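Local coordinates for protein pyridoxal kinase (Lactobacillus plantarum, PDB 3H74) that probably catalyses the ATP-dependent phosphorylation of pyridoxal to pyridoxal 5'-phosphate, as a kinase of the ribokinase superfamily, at residues M6-D11 / Y32-L37; E10-V15 / T39-T44; P25-M30 / L217-A222; W60-F65 / C89-T94; G84-C89 / V125-Q130. All coordinates share one frame; numbering follows the deposited sequence.

Interaction 1 of 5, residues M6-D11 / Y32-L37; sequences MLVAED and YDVAAL
Met6, modelled as selenomethionine, runs straight out from the backbone and bends only at its last torsion (chi3 -73°), which carries its methyl group over the ring of Tyr32. With its CG anti to the carbonyl carbon (chi1 -67°), Tyr32 turns a ring face to that methyl. CE of Met6 comes within 3.7 Å of CE1 of Tyr32, a CH-pi contact over the ring face, and SE rides higher above the same face as a distant Met-aromatic contact. The backbones of 6-11 and 32-37 are joined, in parallel, by five hydrogen bonds. Met6 N gives to Asp33 O at 3.0 Å, Met6 O takes Ala35 N, and Val8 N reaches Ala35 O almost perfectly straight (179° at the hydrogen). Leu37 N to Val8 O follows, and Glu10 N to Leu37 O is the longest at 3.2 Å. Val8 CG2 and Val34 CG1 meet at 4.0 Å on the face that also bears Met6. On the other face CD1 of Leu7 lies 4.0 Å from CB of Leu37 and also touches Ala35. Strand 77-80 pairs with the far edge of 6-11. Leu27 of helix 19-29 covers Val8 and Val34, while Trp68 of helix 61-70 packs on Leu7 and Leu37; Tyr32 OH hydrogen-bonds to Gly223 O of helix 213-226.

Interaction 2 of 5, residues E10-V15 / T39-T44; sequences EDLSAV and TSLLST
Leu12 and Leu41 lie side by side and point the same way near the C-terminal ends of two parallel strands of the central sheet, part of a beta-alpha-beta unit of this ribokinase-like fold. Both send CG away from the backbone N, next to the carbonyl carbon, and CD2 of Leu12 touches CD1 of Leu41 at 3.8 Å. Leu42 differs: with CG beside its backbone N (chi1 -53°), CD1 folds back over segment 10-15, 3.6 Å from Leu12 O and also against CB of Asp11. Thr39 tucks OG1 between its backbone N and carbonyl carbon (chi1 51°), which brings that oxygen up against the Glu10-Asp11 peptide. It is not bonded there; its hydrogen-bond partner is Tyr82 O. CG2 of Thr39 then rests 3.7 Å from Glu10 N. OD2 of Asp11 hydrogen-bonds to Ser19 OG, at the first residue of helix 19-29. Between the backbones, Thr39 N gives a hydrogen bond to Glu10 O (2.9 Å) from above the carbonyl plane. Leu12 N to Ser40 O, Leu42 N to Leu12 O and Ala14 N to Leu42 O continue the parallel pairing, the first of them nearly straight (177°). The chains turn at Ala14 and at Ser43, after an earlier corner at Thr39-Ser40, yet pairing resumes between Val15 and Thr44. Ribokinase-like enzymes generally place their substrate site at this edge of the sheet, so the segments probably lie near it. At the exposed end CB of Val15 meets CG2 of Thr44 at 3.9 Å, and Val15 N gives a hydrogen bond to Ser43 O at 3.2 Å.

Interaction 3 of 5, residues P25-M30 / L217-A222; sequences PVLTAM and LAAVIA
Leu27 and Val26 face Ala219 and Val220 across two helices of the alpha/beta fold, 19-29 and 213-226, which lie side by side against the central sheet. The short segments 25-29 and 217-222 are nearly parallel, 9.5 Å apart with their directions differing by only 16°. The contact is a buried one with no hydrogen bond across it. Its apolar part is made of branch tips and a methyl group. CG1 of Val26 meets CG2 of Val220 at 4.1 Å, the two side chains crossing at about a right angle, and the same CG1 also brushes CB of Ala219. Leu27 adds CD1, 4.2 Å from CB of Ala219; the CA atoms of Leu27 and Ala219 are the nearest pair, at 6.8 Å. A second kind of contact is side chain on backbone. The selenium of Met30, a selenomethionine just past the helix end, lies 4.3 Å from CA of Val220, carried out there by an extended second torsion (chi2 -178°). Met30 O accepts from Arg227 NE, Ile270 of helix 264-274 covers Val26 and Met30, and Leu27 also packs down on Met6 and Val8 of strand 4-13. The closest approach between the segments is again side chain to backbone, CD2 of Leu27 to Ala219 O, 3.5 Å.

Interaction 4 of 5, residues W60-F65 / C89-T94; sequences WLPQVF and CQQITT
Pro62 and Gln91 make the tight part of this contact, and it lies on the partly exposed side. A bend at the second torsion of Gln91 (chi2 -84°) folds its amide back across the proline ring, the two side chains meeting at about a right angle. CG of Pro62 is 3.5 Å from CD of Gln91, and CB of Pro62 comes equally near, 3.5 Å, to OE1 of Gln91. These are van der Waals contacts of a flat polar group on ring carbons; no hydrogen bond crosses between the segments. The CA atoms of Pro62 and Gln91 are also the nearest pair of the two backbones.

Deeper in, the packing is apolar and somewhat wider. CG1 of Ile92 approaches the Phe65 ring at its edge, near the ring plane, 3.9 Å from CZ of Phe65. The same CG1 lies 4.1 Å from CD2 of Leu61, whose side chain crosses that of Ile92 obliquely. CE2 of Phe65 also touches the backbone of Gln91, 3.9 Å from its carbonyl O. Leu37 of strand 32-42 packs on Leu61 and Phe65 from the sheet, and Tyr95 stacks on the Phe65 ring. Away from this, Gln63, Gln90 and Thr94 stand exposed on the outer surfaces of the two helices.

The axes of segments 61-65 and 89-94 are about parallel (11°) and approach to 10.2 Å, the spacing of neighbouring helices that cover one face of a mostly parallel sheet, as in the layered alpha/beta architecture of ribokinase-like kinases.

Interaction 5 of 5, residues G84-C89 / V125-Q130; sequences GSVALC and VAAMRQ
CB of Cys89 is turned toward helix 122-131 and meets CB of Ala127 at 3.9 Å where that helix packs on helix 86-98, its neighbour in the alpha/beta layering of the ribokinase-like fold. The first side-chain bond of Ala127 is likewise turned to the opposite helix. Val86, one turn earlier, comes in from the flank: both its methyls touch CB of Ala127, CG2 of Val86 at 4.0 Å. One small side chain is thus shared by two partners, and the CA atoms of Val86 and Ala127 are the nearest across the contact. Met128 behaves differently. Its first bond leads away from helix 86-98, but bends at the second and third torsions (chi2 56°, chi3 52°) fold the selenomethionine back until CE touches SG of Cys89 at 3.8 Å. Val83 also packs on Cys89, and Pro108 on Met128. Gln130 also lies toward Cys89, though its modelled side chain sits too close to its own helix for its details to be trusted. The contact is apolar, with no hydrogen bond from one segment to the other. Gly84 N is hydrogen-bonded with Tyr124 OH, near the start of helix 122-131. Ser85 is the N-cap of helix 86-98: its OG accepts from Leu88 N at 3.3 Å.

Interactions 1 and 2 hold the same two strands and share Glu10 and Asp11. Interaction 1 is buried and regular; interaction 2 is partly exposed, and its chains turn corners. Both rest on backbone hydrogen bonds, whereas interactions 3, 4 and 5 are helix contacts with none across them. Interaction 3 is wholly buried, and Leu27 there touches Val8 and Val34 of interaction 1. Interactions 4 and 5, farther from the chain's centre, are largely buried but have partly exposed margins, at Pro62 and Gln91 and at Val86. Leu37 packs on Phe65 and Leu61, tying interaction 1 to interaction 4. Interactions 4 and 5 share Cys89 of helix 86-98; interaction 5 lies across the chain's centre from interaction 3.

Interaction 1 of 5, residues M6-D11 / Y32-L37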
# COMPACT_ATOMS: atom_id res chain seq x y z
N MSE A 6 6.73 -13.30 -2.50
CA MSE A 6 5.75 -12.23 -2.66
C MSE A 6 6.12 -11.30 -3.79
O MSE A 6 7.24 -10.77 -3.84
CB MSE A 6 5.57 -11.43 -1.38
CG MSE A 6 4.50 -10.33 -1.53
SE MSE A 6 4.32 -9.22 0.02
CE MSE A 6 3.44 -10.50 1.20
N LEU A 7 5.16 -11.10 -4.67
CA LEU A 7 5.27 -10.10 -5.72
C LEU A 7 4.94 -8.75 -5.11
O LEU A 7 3.92 -8.59 -4.45
CB LEU A 7 4.27 -10.42 -6.83
CG LEU A 7 4.06 -9.37 -7.92
CD1 LEU A 7 5.36 -9.09 -8.69
CD2 LEU A 7 2.95 -9.79 -8.86
N VAL A 8 5.81 -7.77 -5.35
CA VAL A 8 5.52 -6.38 -4.97
C VAL A 8 5.63 -5.54 -6.22
O VAL A 8 6.73 -5.43 -6.79
CB VAL A 8 6.49 -5.84 -3.88
CG1 VAL A 8 6.09 -4.43 -3.48
CG2 VAL A 8 6.49 -6.76 -2.68
N ALA A 9 4.50 -4.98 -6.66
CA ALA A 9 4.49 -4.15 -7.86
C ALA A 9 4.10 -2.74 -7.47
O ALA A 9 2.97 -2.49 -7.05
CB ALA A 9 3.52 -4.71 -8.89
N GLU A 10 5.07 -1.82 -7.59
CA GLU A 10 4.86 -0.41 -7.32
C GLU A 10 6.02 0.37 -7.90
O GLU A 10 6.91 -0.22 -8.50
CB GLU A 10 4.66 -0.13 -5.81
CG GLU A 10 5.84 -0.52 -4.94
CD GLU A 10 5.44 -0.72 -3.50
OE1 GLU A 10 4.32 -1.18 -3.23
OE2 GLU A 10 6.27 -0.47 -2.62
N ASP A 11 6.00 1.68 -7.75
CA ASP A 11 7.05 2.49 -8.35
C ASP A 11 8.39 2.28 -7.66
O ASP A 11 8.44 1.96 -6.47
CB ASP A 11 6.67 3.97 -8.29
CG ASP A 11 6.38 4.43 -6.88
OD1 ASP A 11 5.36 4.02 -6.32
OD2 ASP A 11 7.20 5.19 -6.29
N TYR A 32 10.61 -13.04 3.04
CA TYR A 32 10.07 -13.24 1.72
C TYR A 32 11.14 -13.24 0.64
O TYR A 32 12.04 -12.48 0.70
CB TYR A 32 9.02 -12.13 1.39
CG TYR A 32 7.77 -12.23 2.23
CD1 TYR A 32 6.71 -13.03 1.84
CD2 TYR A 32 7.67 -11.57 3.43
CE1 TYR A 32 5.60 -13.15 2.62
CE2 TYR A 32 6.56 -11.68 4.20
CZ TYR A 32 5.52 -12.49 3.78
OH TYR A 32 4.38 -12.64 4.49
N ASP A 33 10.97 -14.10 -0.35
CA ASP A 33 11.62 -13.99 -1.66
C ASP A 33 10.80 -12.95 -2.41
O ASP A 33 9.71 -13.25 -2.87
CB ASP A 33 11.61 -15.36 -2.37
CG ASP A 33 11.78 -15.27 -3.91
OD1 ASP A 33 12.66 -14.52 -4.39
OD2 ASP A 33 11.06 -15.98 -4.65
N VAL A 34 11.33 -11.73 -2.51
CA VAL A 34 10.56 -10.63 -3.08
C VAL A 34 10.77 -10.57 -4.60
O VAL A 34 11.92 -10.51 -5.07
CB VAL A 34 10.95 -9.28 -2.44
CG1 VAL A 34 10.19 -8.13 -3.08
CG2 VAL A 34 10.70 -9.31 -0.94
N ALA A 35 9.69 -10.60 -5.36
CA ALA A 35 9.74 -10.28 -6.78
C ALA A 35 9.43 -8.78 -6.84
O ALA A 35 8.29 -8.36 -6.63
CB ALA A 35 8.73 -11.10 -7.56
N ALA A 36 10.47 -7.99 -7.07
CA ALA A 36 10.38 -6.53 -6.96
C ALA A 36 10.15 -5.93 -8.34
O ALA A 36 11.09 -5.77 -9.11
CB ALA A 36 11.65 -5.97 -6.32
N LEU A 37 8.89 -5.62 -8.64
CA LEU A 37 8.50 -5.21 -9.98
C LEU A 37 8.15 -3.72 -10.06
O LEU A 37 7.08 -3.31 -9.62
CB LEU A 37 7.30 -6.04 -10.43
CG LEU A 37 6.79 -5.72 -11.84
CD1 LEU A 37 7.86 -6.02 -12.87
CD2 LEU A 37 5.52 -6.49 -12.16

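Interaction 2 of 5, residues E10-V15 / T39-T44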
# COMPACT_ATOMS: atom_id res chain seq x y z
N GLU A 10 5.07 -1.82 -7.59
CA GLU A 10 4.86 -0.41 -7.32
C GLU A 10 6.02 0.37 -7.90
O GLU A 10 6.91 -0.22 -8.50
CB GLU A 10 4.66 -0.13 -5.81
CG GLU A 10 5.84 -0.52 -4.94
CD GLU A 10 5.44 -0.72 -3.50
OE1 GLU A 10 4.32 -1.18 -3.23
OE2 GLU A 10 6.27 -0.47 -2.62
N ASP A 11 6.00 1.68 -7.75
CA ASP A 11 7.05 2.49 -8.35
C ASP A 11 8.39 2.28 -7.66
O ASP A 11 8.44 1.96 -6.47
CB ASP A 11 6.67 3.97 -8.29
CG ASP A 11 6.38 4.43 -6.88
OD1 ASP A 11 5.36 4.02 -6.32
OD2 ASP A 11 7.20 5.19 -6.29
N LEU A 12 9.47 2.46 -8.42
CA LEU A 12 10.81 2.54 -7.87
C LEU A 12 11.39 3.89 -8.23
O LEU A 12 11.57 4.20 -9.42
CB LEU A 12 11.70 1.42 -8.43
CG LEU A 12 13.17 1.49 -8.02
CD1 LEU A 12 13.35 1.39 -6.51
CD2 LEU A 12 13.96 0.39 -8.72
N SER A 13 11.68 4.70 -7.21
CA SER A 13 12.49 5.90 -7.41
C SER A 13 13.87 5.65 -6.84
O SER A 13 14.02 5.18 -5.70
CB SER A 13 11.86 7.15 -6.79
OG SER A 13 11.27 6.90 -5.54
N ALA A 14 14.90 5.94 -7.63
CA ALA A 14 16.25 5.63 -7.20
C ALA A 14 16.59 6.37 -5.91
O ALA A 14 17.09 5.77 -4.96
CB ALA A 14 17.25 5.97 -8.31
N VAL A 15 16.30 7.66 -5.91
CA VAL A 15 16.46 8.51 -4.73
C VAL A 15 15.10 8.77 -4.10
O VAL A 15 14.13 9.09 -4.79
CB VAL A 15 17.12 9.85 -5.11
CG1 VAL A 15 16.98 10.88 -4.00
CG2 VAL A 15 18.58 9.63 -5.45
N THR A 39 6.55 -0.52 -11.41
CA THR A 39 5.47 -0.13 -12.31
C THR A 39 5.84 1.16 -13.05
O THR A 39 5.24 1.49 -14.08
CB THR A 39 4.17 0.08 -11.54
OG1 THR A 39 4.45 0.97 -10.45
CG2 THR A 39 3.63 -1.22 -10.98
N SER A 40 6.83 1.87 -12.50
CA SER A 40 7.37 3.12 -13.01
C SER A 40 8.78 3.19 -12.43
O SER A 40 9.00 2.71 -11.32
CB SER A 40 6.53 4.31 -12.53
OG SER A 40 7.03 5.54 -13.03
N LEU A 41 9.72 3.77 -13.18
CA LEU A 41 11.10 3.90 -12.71
C LEU A 41 11.48 5.38 -12.80
O LEU A 41 11.41 5.98 -13.88
CB LEU A 41 12.02 3.04 -13.57
CG LEU A 41 13.50 3.06 -13.22
CD1 LEU A 41 13.81 2.65 -11.78
CD2 LEU A 41 14.26 2.18 -14.21
N LEU A 42 11.89 5.97 -11.68
CA LEU A 42 12.10 7.42 -11.58
C LEU A 42 13.47 7.72 -11.01
O LEU A 42 13.97 6.99 -10.15
CB LEU A 42 11.06 8.08 -10.67
CG LEU A 42 9.58 7.84 -10.94
CD1 LEU A 42 9.06 6.57 -10.25
CD2 LEU A 42 8.77 9.03 -10.45
N SER A 43 14.05 8.84 -11.44
CA SER A 43 15.32 9.30 -10.87
C SER A 43 15.19 9.64 -9.37
O SER A 43 16.12 9.38 -8.58
CB SER A 43 15.85 10.51 -11.63
OG SER A 43 14.86 11.52 -11.69
N THR A 44 14.06 10.25 -9.01
CA THR A 44 13.73 10.60 -7.63
C THR A 44 12.21 10.48 -7.51
O THR A 44 11.51 10.44 -8.52
CB THR A 44 14.08 12.08 -7.28
OG1 THR A 44 13.19 12.97 -7.98
CG2 THR A 44 15.53 12.45 -7.59

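Interaction 3 of 5, residues P25-M30 / L217-A222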
# COMPACT_ATOMS: atom_id res chain seq x y z
N PRO A 25 13.63 -3.92 1.45
CA PRO A 25 14.25 -4.24 2.74
C PRO A 25 13.27 -4.82 3.77
O PRO A 25 13.58 -5.80 4.44
CB PRO A 25 14.83 -2.89 3.20
CG PRO A 25 15.08 -2.15 1.92
CD PRO A 25 13.91 -2.53 1.06
N VAL A 26 12.08 -4.22 3.89
CA VAL A 26 11.12 -4.66 4.89
C VAL A 26 10.68 -6.11 4.66
O VAL A 26 10.72 -6.94 5.57
CB VAL A 26 9.92 -3.69 4.93
CG1 VAL A 26 8.76 -4.28 5.74
CG2 VAL A 26 10.35 -2.35 5.51
N LEU A 27 10.28 -6.43 3.44
CA LEU A 27 9.75 -7.75 3.16
C LEU A 27 10.85 -8.81 3.10
O LEU A 27 10.64 -9.95 3.50
CB LEU A 27 8.88 -7.73 1.90
CG LEU A 27 7.54 -7.01 2.14
CD1 LEU A 27 6.93 -6.56 0.83
CD2 LEU A 27 6.57 -7.87 2.94
N THR A 28 12.04 -8.42 2.66
CA THR A 28 13.19 -9.32 2.75
C THR A 28 13.46 -9.67 4.22
O THR A 28 13.64 -10.84 4.57
CB THR A 28 14.43 -8.70 2.09
OG1 THR A 28 14.15 -8.49 0.70
CG2 THR A 28 15.65 -9.61 2.21
N ALA A 29 13.45 -8.66 5.10
CA ALA A 29 13.68 -8.91 6.52
C ALA A 29 12.62 -9.83 7.10
O ALA A 29 12.89 -10.60 8.01
CB ALA A 29 13.75 -7.60 7.29
N MSE A 30 11.41 -9.77 6.56
CA MSE A 30 10.30 -10.62 6.99
C MSE A 30 10.31 -11.98 6.29
O MSE A 30 9.33 -12.66 6.35
CB MSE A 30 8.95 -9.89 6.74
CG MSE A 30 8.82 -8.53 7.56
SE MSE A 30 7.11 -7.51 7.39
CE MSE A 30 6.47 -9.37 7.80
N LEU A 217 3.53 1.10 5.60
CA LEU A 217 2.38 0.48 6.23
C LEU A 217 1.87 -0.71 5.41
O LEU A 217 1.63 -1.79 5.96
CB LEU A 217 1.26 1.49 6.42
CG LEU A 217 0.02 0.98 7.17
CD1 LEU A 217 0.28 0.76 8.66
CD2 LEU A 217 -1.15 1.93 6.98
N ALA A 218 1.72 -0.50 4.11
CA ALA A 218 1.21 -1.55 3.24
C ALA A 218 2.14 -2.76 3.22
O ALA A 218 1.69 -3.90 3.26
CB ALA A 218 0.97 -1.04 1.85
N ALA A 219 3.45 -2.51 3.13
CA ALA A 219 4.42 -3.60 3.13
C ALA A 219 4.35 -4.40 4.43
O ALA A 219 4.38 -5.63 4.41
CB ALA A 219 5.84 -3.08 2.89
N VAL A 220 4.27 -3.70 5.56
CA VAL A 220 4.19 -4.38 6.86
C VAL A 220 2.91 -5.20 6.99
O VAL A 220 2.94 -6.35 7.42
CB VAL A 220 4.34 -3.38 8.03
CG1 VAL A 220 4.00 -4.02 9.34
CG2 VAL A 220 5.76 -2.82 8.05
N ILE A 221 1.79 -4.61 6.59
CA ILE A 221 0.51 -5.33 6.65
C ILE A 221 0.54 -6.59 5.77
O ILE A 221 0.18 -7.68 6.22
CB ILE A 221 -0.66 -4.40 6.28
CG1 ILE A 221 -0.88 -3.37 7.40
CG2 ILE A 221 -1.95 -5.19 5.99
CD1 ILE A 221 -1.88 -2.27 7.08
N ALA A 222 0.99 -6.44 4.52
CA ALA A 222 1.08 -7.59 3.63
C ALA A 222 2.02 -8.64 4.21
O ALA A 222 1.70 -9.84 4.16
CB ALA A 222 1.53 -7.17 2.25

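Interaction 4 of 5, residues W60-F65 / C89-T94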
# COMPACT_ATOMS: atom_id res chain seq x y z
N TRP A 60 6.63 -2.58 -21.04
CA TRP A 60 7.50 -3.58 -20.41
C TRP A 60 6.72 -4.57 -19.55
O TRP A 60 6.95 -5.77 -19.66
CB TRP A 60 8.62 -2.90 -19.61
CG TRP A 60 9.59 -3.86 -18.95
CD1 TRP A 60 10.47 -4.73 -19.57
CD2 TRP A 60 9.80 -4.02 -17.54
NE1 TRP A 60 11.20 -5.42 -18.63
CE2 TRP A 60 10.81 -5.00 -17.38
CE3 TRP A 60 9.23 -3.43 -16.41
CZ2 TRP A 60 11.25 -5.41 -16.11
CZ3 TRP A 60 9.67 -3.85 -15.15
CH2 TRP A 60 10.66 -4.83 -15.01
N LEU A 61 5.81 -4.11 -18.68
CA LEU A 61 5.09 -5.04 -17.81
C LEU A 61 4.40 -6.19 -18.56
O LEU A 61 4.46 -7.32 -18.09
CB LEU A 61 4.09 -4.33 -16.87
CG LEU A 61 4.55 -4.20 -15.42
CD1 LEU A 61 5.77 -3.29 -15.32
CD2 LEU A 61 3.43 -3.69 -14.51
N PRO A 62 3.75 -5.91 -19.71
CA PRO A 62 3.17 -7.05 -20.43
C PRO A 62 4.21 -8.11 -20.81
O PRO A 62 3.91 -9.31 -20.76
CB PRO A 62 2.56 -6.40 -21.68
CG PRO A 62 2.33 -4.97 -21.31
CD PRO A 62 3.45 -4.63 -20.38
N GLN A 63 5.41 -7.67 -21.16
CA GLN A 63 6.49 -8.60 -21.49
C GLN A 63 6.99 -9.36 -20.27
O GLN A 63 7.33 -10.53 -20.36
CB GLN A 63 7.65 -7.84 -22.11
CG GLN A 63 7.29 -7.03 -23.34
CD GLN A 63 8.51 -6.37 -23.92
OE1 GLN A 63 9.51 -7.03 -24.22
NE2 GLN A 63 8.46 -5.04 -24.04
N VAL A 64 7.06 -8.67 -19.13
CA VAL A 64 7.41 -9.32 -17.86
C VAL A 64 6.41 -10.42 -17.54
O VAL A 64 6.79 -11.56 -17.30
CB VAL A 64 7.45 -8.30 -16.69
CG1 VAL A 64 7.70 -9.01 -15.37
CG2 VAL A 64 8.52 -7.26 -16.94
N PHE A 65 5.12 -10.10 -17.58
CA PHE A 65 4.10 -11.08 -17.25
C PHE A 65 4.11 -12.24 -18.24
O PHE A 65 3.95 -13.40 -17.84
CB PHE A 65 2.72 -10.43 -17.18
CG PHE A 65 2.57 -9.41 -16.08
CD1 PHE A 65 3.19 -9.60 -14.83
CD2 PHE A 65 1.81 -8.27 -16.28
CE1 PHE A 65 3.05 -8.65 -13.82
CE2 PHE A 65 1.67 -7.32 -15.26
CZ PHE A 65 2.30 -7.52 -14.04
N CYS A 89 -2.91 -1.09 -14.83
CA CYS A 89 -3.88 -1.67 -13.91
C CYS A 89 -4.54 -2.90 -14.52
O CYS A 89 -4.69 -3.93 -13.88
CB CYS A 89 -4.96 -0.66 -13.55
SG CYS A 89 -4.47 0.54 -12.30
N GLN A 90 -4.93 -2.78 -15.79
CA GLN A 90 -5.58 -3.88 -16.51
C GLN A 90 -4.66 -5.08 -16.68
O GLN A 90 -5.06 -6.22 -16.45
CB GLN A 90 -6.11 -3.40 -17.86
CG GLN A 90 -7.22 -2.37 -17.74
CD GLN A 90 -7.57 -1.70 -19.06
OE1 GLN A 90 -6.80 -1.75 -20.02
NE2 GLN A 90 -8.73 -1.06 -19.10
N GLN A 91 -3.41 -4.81 -17.06
CA GLN A 91 -2.41 -5.87 -17.22
C GLN A 91 -2.18 -6.62 -15.92
O GLN A 91 -2.15 -7.85 -15.89
CB GLN A 91 -1.10 -5.27 -17.71
CG GLN A 91 -1.13 -4.80 -19.16
CD GLN A 91 -0.88 -5.92 -20.17
OE1 GLN A 91 -0.39 -7.00 -19.82
NE2 GLN A 91 -1.20 -5.67 -21.43
N ILE A 92 -2.00 -5.87 -14.83
CA ILE A 92 -1.81 -6.47 -13.51
C ILE A 92 -3.02 -7.30 -13.09
O ILE A 92 -2.88 -8.42 -12.61
CB ILE A 92 -1.45 -5.40 -12.44
CG1 ILE A 92 -0.09 -4.78 -12.76
CG2 ILE A 92 -1.48 -6.00 -11.02
CD1 ILE A 92 0.21 -3.51 -11.98
N THR A 93 -4.22 -6.75 -13.30
CA THR A 93 -5.46 -7.44 -12.91
C THR A 93 -5.54 -8.84 -13.52
O THR A 93 -5.78 -9.82 -12.81
CB THR A 93 -6.71 -6.61 -13.27
OG1 THR A 93 -6.67 -5.34 -12.61
CG2 THR A 93 -7.99 -7.34 -12.85
N THR A 94 -5.29 -8.95 -14.82
CA THR A 94 -5.40 -10.25 -15.47
C THR A 94 -4.26 -11.20 -15.09
O THR A 94 -4.48 -12.41 -14.95
CB THR A 94 -5.51 -10.16 -17.00
OG1 THR A 94 -4.27 -9.70 -17.52
CG2 THR A 94 -6.65 -9.22 -17.41

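Interaction 5 of 5, residues G84-C89 / V125-Q130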
# COMPACT_ATOMS: atom_id res chain seq x y z
N GLY A 84 -0.20 3.64 -11.85
CA GLY A 84 0.04 4.88 -12.59
C GLY A 84 -0.65 5.05 -13.92
O GLY A 84 -0.70 6.17 -14.43
N SER A 85 -1.17 3.97 -14.48
CA SER A 85 -1.95 4.07 -15.72
C SER A 85 -3.03 3.00 -15.80
O SER A 85 -2.92 1.94 -15.17
CB SER A 85 -1.03 3.97 -16.95
OG SER A 85 -0.51 2.66 -17.08
N VAL A 86 -4.08 3.30 -16.56
CA VAL A 86 -5.19 2.38 -16.76
C VAL A 86 -4.69 1.08 -17.38
O VAL A 86 -5.02 -0.00 -16.90
CB VAL A 86 -6.31 3.03 -17.62
CG1 VAL A 86 -7.30 1.98 -18.10
CG2 VAL A 86 -7.03 4.13 -16.84
N ALA A 87 -3.88 1.19 -18.44
CA ALA A 87 -3.36 0.02 -19.12
C ALA A 87 -2.61 -0.92 -18.18
O ALA A 87 -2.81 -2.14 -18.23
CB ALA A 87 -2.46 0.42 -20.28
N LEU A 88 -1.75 -0.37 -17.33
CA LEU A 88 -1.01 -1.21 -16.39
C LEU A 88 -1.90 -1.83 -15.31
O LEU A 88 -1.70 -2.98 -14.94
CB LEU A 88 0.19 -0.48 -15.77
CG LEU A 88 1.38 -0.26 -16.71
CD1 LEU A 88 2.56 0.34 -15.96
CD2 LEU A 88 1.78 -1.56 -17.42
N CYS A 89 -2.91 -1.09 -14.83
CA CYS A 89 -3.88 -1.67 -13.91
C CYS A 89 -4.54 -2.90 -14.52
O CYS A 89 -4.69 -3.93 -13.88
CB CYS A 89 -4.96 -0.66 -13.55
SG CYS A 89 -4.47 0.54 -12.30
N VAL A 125 -9.84 5.76 -11.66
CA VAL A 125 -10.64 5.24 -10.55
C VAL A 125 -11.37 3.96 -10.95
O VAL A 125 -11.42 3.00 -10.19
CB VAL A 125 -11.64 6.30 -10.01
CG1 VAL A 125 -12.47 5.73 -8.88
CG2 VAL A 125 -10.90 7.54 -9.52
N ALA A 126 -11.95 3.97 -12.15
CA ALA A 126 -12.65 2.79 -12.66
C ALA A 126 -11.70 1.60 -12.82
O ALA A 126 -12.04 0.47 -12.48
CB ALA A 126 -13.36 3.11 -13.96
N ALA A 127 -10.50 1.86 -13.34
CA ALA A 127 -9.49 0.81 -13.46
C ALA A 127 -9.11 0.25 -12.09
O ALA A 127 -8.92 -0.96 -11.93
CB ALA A 127 -8.27 1.33 -14.20
N MSE A 128 -9.01 1.12 -11.09
CA MSE A 128 -8.68 0.71 -9.73
C MSE A 128 -9.78 -0.17 -9.14
O MSE A 128 -9.50 -1.16 -8.45
CB MSE A 128 -8.44 1.93 -8.85
CG MSE A 128 -7.89 1.56 -7.48
SE MSE A 128 -6.24 0.52 -7.53
CE MSE A 128 -5.21 1.67 -8.71
N ARG A 129 -11.04 0.16 -9.43
CA ARG A 129 -12.15 -0.65 -8.93
C ARG A 129 -12.08 -2.08 -9.51
O ARG A 129 -12.37 -2.96 -8.84
CB ARG A 129 -13.52 -0.01 -9.31
CG ARG A 129 -13.88 1.29 -8.54
CD ARG A 129 -15.28 1.77 -8.91
NE ARG A 129 -15.56 3.05 -8.34
CZ ARG A 129 -15.84 4.12 -9.02
NH1 ARG A 129 -15.92 4.09 -10.32
NH2 ARG A 129 -16.08 5.22 -8.40
N GLN A 130 -11.61 -2.22 -10.72
CA GLN A 130 -11.40 -3.56 -11.27
C GLN A 130 -10.23 -4.31 -10.59
O GLN A 130 -10.34 -5.42 -10.27
CB GLN A 130 -11.12 -3.50 -12.78
CG GLN A 130 -10.36 -2.26 -13.11
CD GLN A 130 -9.39 -2.29 -14.34
OE1 GLN A 130 -9.89 -2.08 -15.50
NE2 GLN A 130 -8.05 -2.50 -14.09